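Local coordinates for protein putative mannose-6-phosphate isomerase YvyI (Bacillus subtilis, PDB 1QWR) that probably interconverts D-mannose 6-phosphate and D-fructose 6-phosphate as a zinc-dependent type 1 phosphomannose isomerase of the cupin superfamily, at residues A[20-31]-A[89-97]. Sequence-based numbering, arbitrary orientation.
With SO4 (sulfate ion), chain C; ACT (acetate ion), chain F; FMT (formic acid), chain G.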
ATOM      1  N   TRP A  20      17.076  -1.866   1.128  1.00 21.83           N
ATOM      2  CA  TRP A  20      16.605  -2.981   0.319  1.00 20.08           C
ATOM      3  C   TRP A  20      15.991  -2.531  -1.014  1.00 19.73           C
ATOM      4  O   TRP A  20      15.464  -3.344  -1.782  1.00 17.30           O
ATOM      5  CB  TRP A  20      15.579  -3.812   1.103  1.00 20.33           C
ATOM      6  CG  TRP A  20      14.486  -3.005   1.779  1.00 22.14           C
ATOM      7  CD1 TRP A  20      14.439  -2.621   3.095  1.00 20.42           C
ATOM      8  CD2 TRP A  20      13.282  -2.500   1.170  1.00 18.73           C
ATOM      9  NE1 TRP A  20      13.281  -1.910   3.341  1.00 20.48           N
ATOM     10  CE2 TRP A  20      12.554  -1.826   2.179  1.00 21.71           C
ATOM     11  CE3 TRP A  20      12.752  -2.555  -0.128  1.00 19.82           C
ATOM     12  CZ2 TRP A  20      11.313  -1.209   1.930  1.00 20.58           C
ATOM     13  CZ3 TRP A  20      11.525  -1.944  -0.379  1.00 20.76           C
ATOM     14  CH2 TRP A  20      10.820  -1.280   0.648  1.00 21.43           C
ATOM     15  N   GLY A  21      16.073  -1.236  -1.280  1.00 20.28           N
ATOM     16  CA  GLY A  21      15.515  -0.697  -2.509  1.00 20.71           C
ATOM     17  C   GLY A  21      16.408  -0.847  -3.730  1.00 22.66           C
ATOM     18  O   GLY A  21      17.569  -1.263  -3.632  1.00 20.99           O
ATOM     19  N   GLY A  22      15.853  -0.507  -4.888  1.00 20.98           N
ATOM     20  CA  GLY A  22      16.594  -0.605  -6.136  1.00 20.33           C
ATOM     21  C   GLY A  22      16.233   0.517  -7.093  1.00 18.62           C
ATOM     22  O   GLY A  22      16.029   1.650  -6.670  1.00 19.10           O
ATOM     23  N   THR A  23      16.146   0.191  -8.386  1.00 19.55           N
ATOM     24  CA  THR A  23      15.818   1.179  -9.418  1.00 18.98           C
ATOM     25  C   THR A  23      14.583   0.761 -10.216  1.00 17.58           C
ATOM     26  O   THR A  23      14.250   1.405 -11.203  1.00 19.16           O
ATOM     27  CB  THR A  23      17.004   1.381 -10.447  1.00 18.66           C
ATOM     28  OG1 THR A  23      17.278   0.143 -11.109  1.00 19.65           O
ATOM     29  CG2 THR A  23      18.276   1.850  -9.751  1.00 19.95           C
ATOM     30  N   ALA A  24      13.895  -0.300  -9.798  1.00 17.79           N
ATOM     31  CA  ALA A  24      12.721  -0.760 -10.542  1.00 17.16           C
ATOM     32  C   ALA A  24      11.648   0.318 -10.730  1.00 17.81           C
ATOM     33  O   ALA A  24      10.908   0.293 -11.718  1.00 16.74           O
ATOM     34  CB  ALA A  24      12.111  -2.004  -9.871  1.00 17.76           C
ATOM     35  N   LEU A  25      11.559   1.261  -9.797  1.00 16.83           N
ATOM     36  CA  LEU A  25      10.544   2.316  -9.919  1.00 17.42           C
ATOM     37  C   LEU A  25      10.866   3.196 -11.121  1.00 18.93           C
ATOM     38  O   LEU A  25       9.971   3.740 -11.775  1.00 17.26           O
ATOM     39  CB  LEU A  25      10.478   3.149  -8.630  1.00 16.42           C
ATOM     40  CG  LEU A  25       9.838   2.361  -7.478  1.00 16.56           C
ATOM     41  CD1 LEU A  25      10.091   3.039  -6.129  1.00 18.72           C
ATOM     42  CD2 LEU A  25       8.318   2.276  -7.748  1.00 18.52           C
ATOM     43  N   ARG A  26      12.150   3.343 -11.419  1.00 20.56           N
ATOM     44  CA  ARG A  26      12.517   4.127 -12.582  1.00 19.43           C
ATOM     45  C   ARG A  26      12.431   3.234 -13.821  1.00 20.03           C
ATOM     46  O   ARG A  26      11.846   3.615 -14.832  1.00 19.40           O
ATOM     47  CB  ARG A  26      13.945   4.677 -12.463  1.00 21.86           C
ATOM     48  CG  ARG A  26      14.375   5.389 -13.749  1.00 23.52           C
ATOM     49  CD  ARG A  26      15.755   5.994 -13.649  1.00 26.91           C
ATOM     50  NE  ARG A  26      16.791   4.995 -13.441  1.00 26.89           N
ATOM     51  CZ  ARG A  26      17.692   5.074 -12.470  1.00 27.40           C
ATOM     52  NH1 ARG A  26      17.668   6.099 -11.631  1.00 28.66           N
ATOM     53  NH2 ARG A  26      18.628   4.140 -12.349  1.00 28.48           N
ATOM     54  N   ASP A  27      12.992   2.029 -13.732  1.00 20.53           N
ATOM     55  CA  ASP A  27      13.015   1.115 -14.892  1.00 20.35           C
ATOM     56  C   ASP A  27      11.641   0.646 -15.401  1.00 19.89           C
ATOM     57  O   ASP A  27      11.430   0.498 -16.609  1.00 19.69           O
ATOM     58  CB  ASP A  27      13.872  -0.139 -14.582  1.00 20.04           C
ATOM     59  CG  ASP A  27      15.319   0.200 -14.205  1.00 23.58           C
ATOM     60  OD1 ASP A  27      15.861   1.208 -14.702  1.00 24.87           O
ATOM     61  OD2 ASP A  27      15.922  -0.560 -13.413  1.00 28.29           O
ATOM     62  N   ARG A  28      10.702   0.428 -14.490  1.00 18.03           N
ATOM     63  CA  ARG A  28       9.393  -0.065 -14.886  1.00 19.16           C
ATOM     64  C   ARG A  28       8.272   0.967 -14.910  1.00 19.21           C
ATOM     65  O   ARG A  28       7.272   0.766 -15.602  1.00 17.02           O
ATOM     66  CB  ARG A  28       9.020  -1.239 -13.981  1.00 20.54           C
ATOM     67  CG  ARG A  28      10.155  -2.238 -13.897  1.00 24.52           C
ATOM     68  CD  ARG A  28       9.800  -3.484 -13.130  1.00 27.16           C
ATOM     69  NE  ARG A  28       8.701  -4.216 -13.752  1.00 31.59           N
ATOM     70  CZ  ARG A  28       8.419  -5.485 -13.488  1.00 30.47           C
ATOM     71  NH1 ARG A  28       9.161  -6.157 -12.618  1.00 33.58           N
ATOM     72  NH2 ARG A  28       7.397  -6.076 -14.087  1.00 31.17           N
ATOM     73  N   PHE A  29       8.434   2.071 -14.179  1.00 17.10           N
ATOM     74  CA  PHE A  29       7.402   3.107 -14.145  1.00 17.15           C
ATOM     75  C   PHE A  29       7.873   4.463 -14.702  1.00 17.80           C
ATOM     76  O   PHE A  29       7.087   5.424 -14.767  1.00 17.01           O
ATOM     77  CB  PHE A  29       6.884   3.293 -12.699  1.00 16.40           C
ATOM     78  CG  PHE A  29       6.037   2.150 -12.200  1.00 16.86           C
ATOM     79  CD1 PHE A  29       4.678   2.101 -12.476  1.00 17.46           C
ATOM     80  CD2 PHE A  29       6.615   1.085 -11.513  1.00 19.04           C
ATOM     81  CE1 PHE A  29       3.893   1.005 -12.085  1.00 19.71           C
ATOM     82  CE2 PHE A  29       5.846  -0.009 -11.121  1.00 21.20           C
ATOM     83  CZ  PHE A  29       4.488  -0.054 -11.407  1.00 19.18           C
ATOM     84  N   GLY A  30       9.147   4.546 -15.095  1.00 16.69           N
ATOM     85  CA  GLY A  30       9.667   5.790 -15.640  1.00 16.59           C
ATOM     86  C   GLY A  30       9.857   6.923 -14.646  1.00 19.42           C
ATOM     87  O   GLY A  30      10.093   8.089 -15.033  1.00 16.93           O
ATOM     88  N   TYR A  31       9.776   6.603 -13.362  1.00 18.37           N
ATOM     89  CA  TYR A  31       9.943   7.624 -12.329  1.00 18.59           C
ATOM     90  C   TYR A  31      11.378   8.118 -12.148  1.00 21.15           C
ATOM     91  O   TYR A  31      12.341   7.377 -12.333  1.00 18.89           O
ATOM     92  CB  TYR A  31       9.506   7.089 -10.962  1.00 17.49           C
ATOM     93  CG  TYR A  31       8.053   6.711 -10.824  1.00 17.96           C
ATOM     94  CD1 TYR A  31       7.043   7.476 -11.422  1.00 20.16           C
ATOM     95  CD2 TYR A  31       7.678   5.630 -10.019  1.00 18.37           C
ATOM     96  CE1 TYR A  31       5.690   7.175 -11.207  1.00 19.02           C
ATOM     97  CE2 TYR A  31       6.344   5.328  -9.808  1.00 18.52           C
ATOM     98  CZ  TYR A  31       5.358   6.104 -10.399  1.00 17.78           C
ATOM     99  OH  TYR A  31       4.041   5.801 -10.150  1.00 17.69           O
ATOM    100  N   LEU A  89       4.025   1.955  -3.862  1.00 13.69           N
ATOM    101  CA  LEU A  89       4.588   1.002  -4.824  1.00 15.46           C
ATOM    102  C   LEU A  89       5.923   0.652  -4.150  1.00 15.20           C
ATOM    103  O   LEU A  89       6.687   1.567  -3.768  1.00 16.77           O
ATOM    104  CB  LEU A  89       4.842   1.646  -6.189  1.00 14.26           C
ATOM    105  CG  LEU A  89       3.608   1.676  -7.095  1.00 16.48           C
ATOM    106  CD1 LEU A  89       3.948   2.492  -8.361  1.00 15.01           C
ATOM    107  CD2 LEU A  89       3.181   0.242  -7.478  1.00 16.28           C
ATOM    108  N   LEU A  90       6.204  -0.649  -3.985  1.00 14.25           N
ATOM    109  CA  LEU A  90       7.421  -1.089  -3.307  1.00 15.75           C
ATOM    110  C   LEU A  90       8.340  -1.888  -4.227  1.00 14.81           C
ATOM    111  O   LEU A  90       7.903  -2.850  -4.860  1.00 16.95           O
ATOM    112  CB  LEU A  90       7.074  -1.980  -2.114  1.00 15.59           C
ATOM    113  CG  LEU A  90       6.051  -1.445  -1.107  1.00 19.41           C
ATOM    114  CD1 LEU A  90       5.727  -2.530  -0.082  1.00 19.32           C
ATOM    115  CD2 LEU A  90       6.603  -0.214  -0.433  1.00 17.70           C
ATOM    116  N   ASP A  91       9.601  -1.472  -4.287  1.00 15.99           N
ATOM    117  CA  ASP A  91      10.612  -2.147  -5.097  1.00 14.49           C
ATOM    118  C   ASP A  91      11.444  -2.935  -4.098  1.00 15.83           C
ATOM    119  O   ASP A  91      12.416  -2.403  -3.514  1.00 15.27           O
ATOM    120  CB  ASP A  91      11.493  -1.110  -5.803  1.00 15.08           C
ATOM    121  CG  ASP A  91      12.642  -1.747  -6.577  1.00 16.88           C
ATOM    122  OD1 ASP A  91      12.688  -2.997  -6.688  1.00 17.58           O
ATOM    123  OD2 ASP A  91      13.495  -0.971  -7.065  1.00 19.91           O
ATOM    124  N   VAL A  92      11.032  -4.179  -3.873  1.00 16.00           N
ATOM    125  CA  VAL A  92      11.714  -5.034  -2.908  1.00 16.61           C
ATOM    126  C   VAL A  92      12.812  -5.821  -3.626  1.00 15.43           C
ATOM    127  O   VAL A  92      12.614  -6.964  -4.045  1.00 17.53           O
ATOM    128  CB  VAL A  92      10.717  -5.992  -2.228  1.00 15.77           C
ATOM    129  CG1 VAL A  92      11.385  -6.686  -1.017  1.00 17.58           C
ATOM    130  CG2 VAL A  92       9.478  -5.217  -1.735  1.00 16.68           C
ATOM    131  N   LYS A  93      13.951  -5.163  -3.788  1.00 19.21           N
ATOM    132  CA  LYS A  93      15.118  -5.741  -4.447  1.00 20.88           C
ATOM    133  C   LYS A  93      15.741  -6.757  -3.501  1.00 23.16           C
ATOM    134  O   LYS A  93      16.032  -7.889  -3.899  1.00 24.79           O
ATOM    135  CB  LYS A  93      16.131  -4.635  -4.774  1.00 22.50           C
ATOM    136  CG  LYS A  93      17.343  -5.144  -5.546  1.00 26.25           C
ATOM    137  CD  LYS A  93      18.254  -4.013  -5.942  1.00 28.89           C
ATOM    138  CE  LYS A  93      19.481  -4.558  -6.689  1.00 31.91           C
ATOM    139  NZ  LYS A  93      20.435  -3.474  -7.049  1.00 34.44           N
ATOM    140  N   GLU A  94      15.949  -6.345  -2.249  1.00 22.67           N
ATOM    141  CA  GLU A  94      16.503  -7.241  -1.232  1.00 24.39           C
ATOM    142  C   GLU A  94      15.429  -7.451  -0.150  1.00 25.16           C
ATOM    143  O   GLU A  94      14.367  -6.825  -0.193  1.00 23.82           O
ATOM    144  CB  GLU A  94      17.768  -6.640  -0.602  1.00 24.47           C
ATOM    145  CG  GLU A  94      18.949  -6.416  -1.565  1.00 29.91           C
ATOM    146  CD  GLU A  94      19.421  -7.687  -2.255  1.00 34.36           C
ATOM    147  OE1 GLU A  94      19.323  -8.773  -1.646  1.00 35.28           O
ATOM    148  OE2 GLU A  94      19.904  -7.602  -3.411  1.00 38.41           O
ATOM    149  N   ASP A  95      15.705  -8.316   0.825  1.00 24.12           N
ATOM    150  CA  ASP A  95      14.734  -8.598   1.894  1.00 23.07           C
ATOM    151  C   ASP A  95      14.417  -7.387   2.771  1.00 22.04           C
ATOM    152  O   ASP A  95      15.305  -6.584   3.079  1.00 22.19           O
ATOM    153  CB  ASP A  95      15.260  -9.697   2.832  1.00 24.86           C
ATOM    154  CG  ASP A  95      15.390 -11.053   2.163  1.00 27.42           C
ATOM    155  OD1 ASP A  95      14.537 -11.424   1.339  1.00 24.05           O
ATOM    156  OD2 ASP A  95      16.350 -11.774   2.507  1.00 28.99           O
ATOM    157  N   THR A  96      13.157  -7.237   3.190  1.00 20.19           N
ATOM    158  CA  THR A  96      12.874  -6.118   4.081  1.00 20.00           C
ATOM    159  C   THR A  96      13.001  -6.681   5.490  1.00 19.25           C
ATOM    160  O   THR A  96      13.111  -7.897   5.672  1.00 20.48           O
ATOM    161  CB  THR A  96      11.448  -5.518   3.924  1.00 18.93           C
ATOM    162  OG1 THR A  96      10.478  -6.472   4.365  1.00 18.13           O
ATOM    163  CG2 THR A  96      11.177  -5.140   2.474  1.00 19.02           C
ATOM    164  N   SER A  97      12.960  -5.804   6.484  1.00 19.85           N
ATOM    165  CA  SER A  97      13.089  -6.246   7.878  1.00 21.55           C
ATOM    166  C   SER A  97      11.911  -7.099   8.339  1.00 21.51           C
ATOM    167  O   SER A  97      10.827  -7.041   7.761  1.00 22.10           O
ATOM    168  CB  SER A  97      13.226  -5.025   8.794  1.00 20.79           C
ATOM    169  OG  SER A  97      12.004  -4.295   8.874  1.00 20.84           O
TER
HETATM  170  S   SO4 C 601      11.327  -1.817   6.414  1.00 26.41           S
HETATM  171  O1  SO4 C 601      12.141  -3.056   6.492  1.00 23.62           O
HETATM  172  O2  SO4 C 601      12.058  -0.778   5.681  1.00 21.25           O
HETATM  173  O3  SO4 C 601      10.988  -1.347   7.766  1.00 25.23           O
HETATM  174  O4  SO4 C 601      10.080  -2.124   5.687  1.00 24.01           O
HETATM  175  C   ACT F 607      16.591   9.659 -12.927  1.00 36.21           C
HETATM  176  O   ACT F 607      16.045  10.725 -13.322  1.00 34.66           O
HETATM  177  OXT ACT F 607      16.303   9.078 -11.839  1.00 30.78           O
HETATM  178  CH3 ACT F 607      17.460   8.909 -13.928  1.00 34.87           C
HETATM  179  C   FMT G 606      11.038  -7.631  -9.479  1.00 57.03           C
HETATM  180  O1  FMT G 606      10.249  -8.485 -10.014  1.00 55.51           O
HETATM  181  O2  FMT G 606      10.862  -6.446  -9.937  1.00 58.02           O
HETATM  182  O   HOH W   1      13.116   1.647  -7.351  1.00 15.98           O
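W20 lays its indole against T96, whose CG2 methyl sits over one ring face, 3.7 Å from the centroid of the five-membered ring, in a CH-pi contact. The torsion behind this pose wedges CG between backbone N and carbonyl carbon (chi1 48°), which turns the indole edge past D91 O and sends NE1 to a sulfate ion, bonded to O2 at 2.9 Å. S97 grips another oxygen of that ion, O1, through both N and OG; K18, K99, R196 and R210 complete the anion site. R196 is the probable active-site arginine, and the sulfate, probably from the crystallisation liquor, lies in this lysine- and arginine-lined pocket and may mimic the substrate's phosphate. Were W20 replaced by alanine, the sulfate would probably lose its indole donor and the T96 methyl its aromatic face. The backbone reinforces the pairing: E94 N reaches W20 O almost straight (169°).

The same two segments meet again at the start of helix 24-29. With CG swung opposite the backbone N, D91 carries OD2 to A24 N at 2.8 Å, a bond that meets the oxygen from well above the carboxylate plane, while a water links OD2 to L25 N. This carboxylate thus engages the first turn, where T23 holds the N-cap position without a side-chain capping bond. Farther along, L89 CD1 stands over the F29 ring, 4.0 Å from its centroid, and also touches the edge of Y31.

Helix 24-29 crosses segment 89-92, the end of strand 85-92, at 115°, with strand 182-189 pairing along one side of that strand and strand 38-44 along the other.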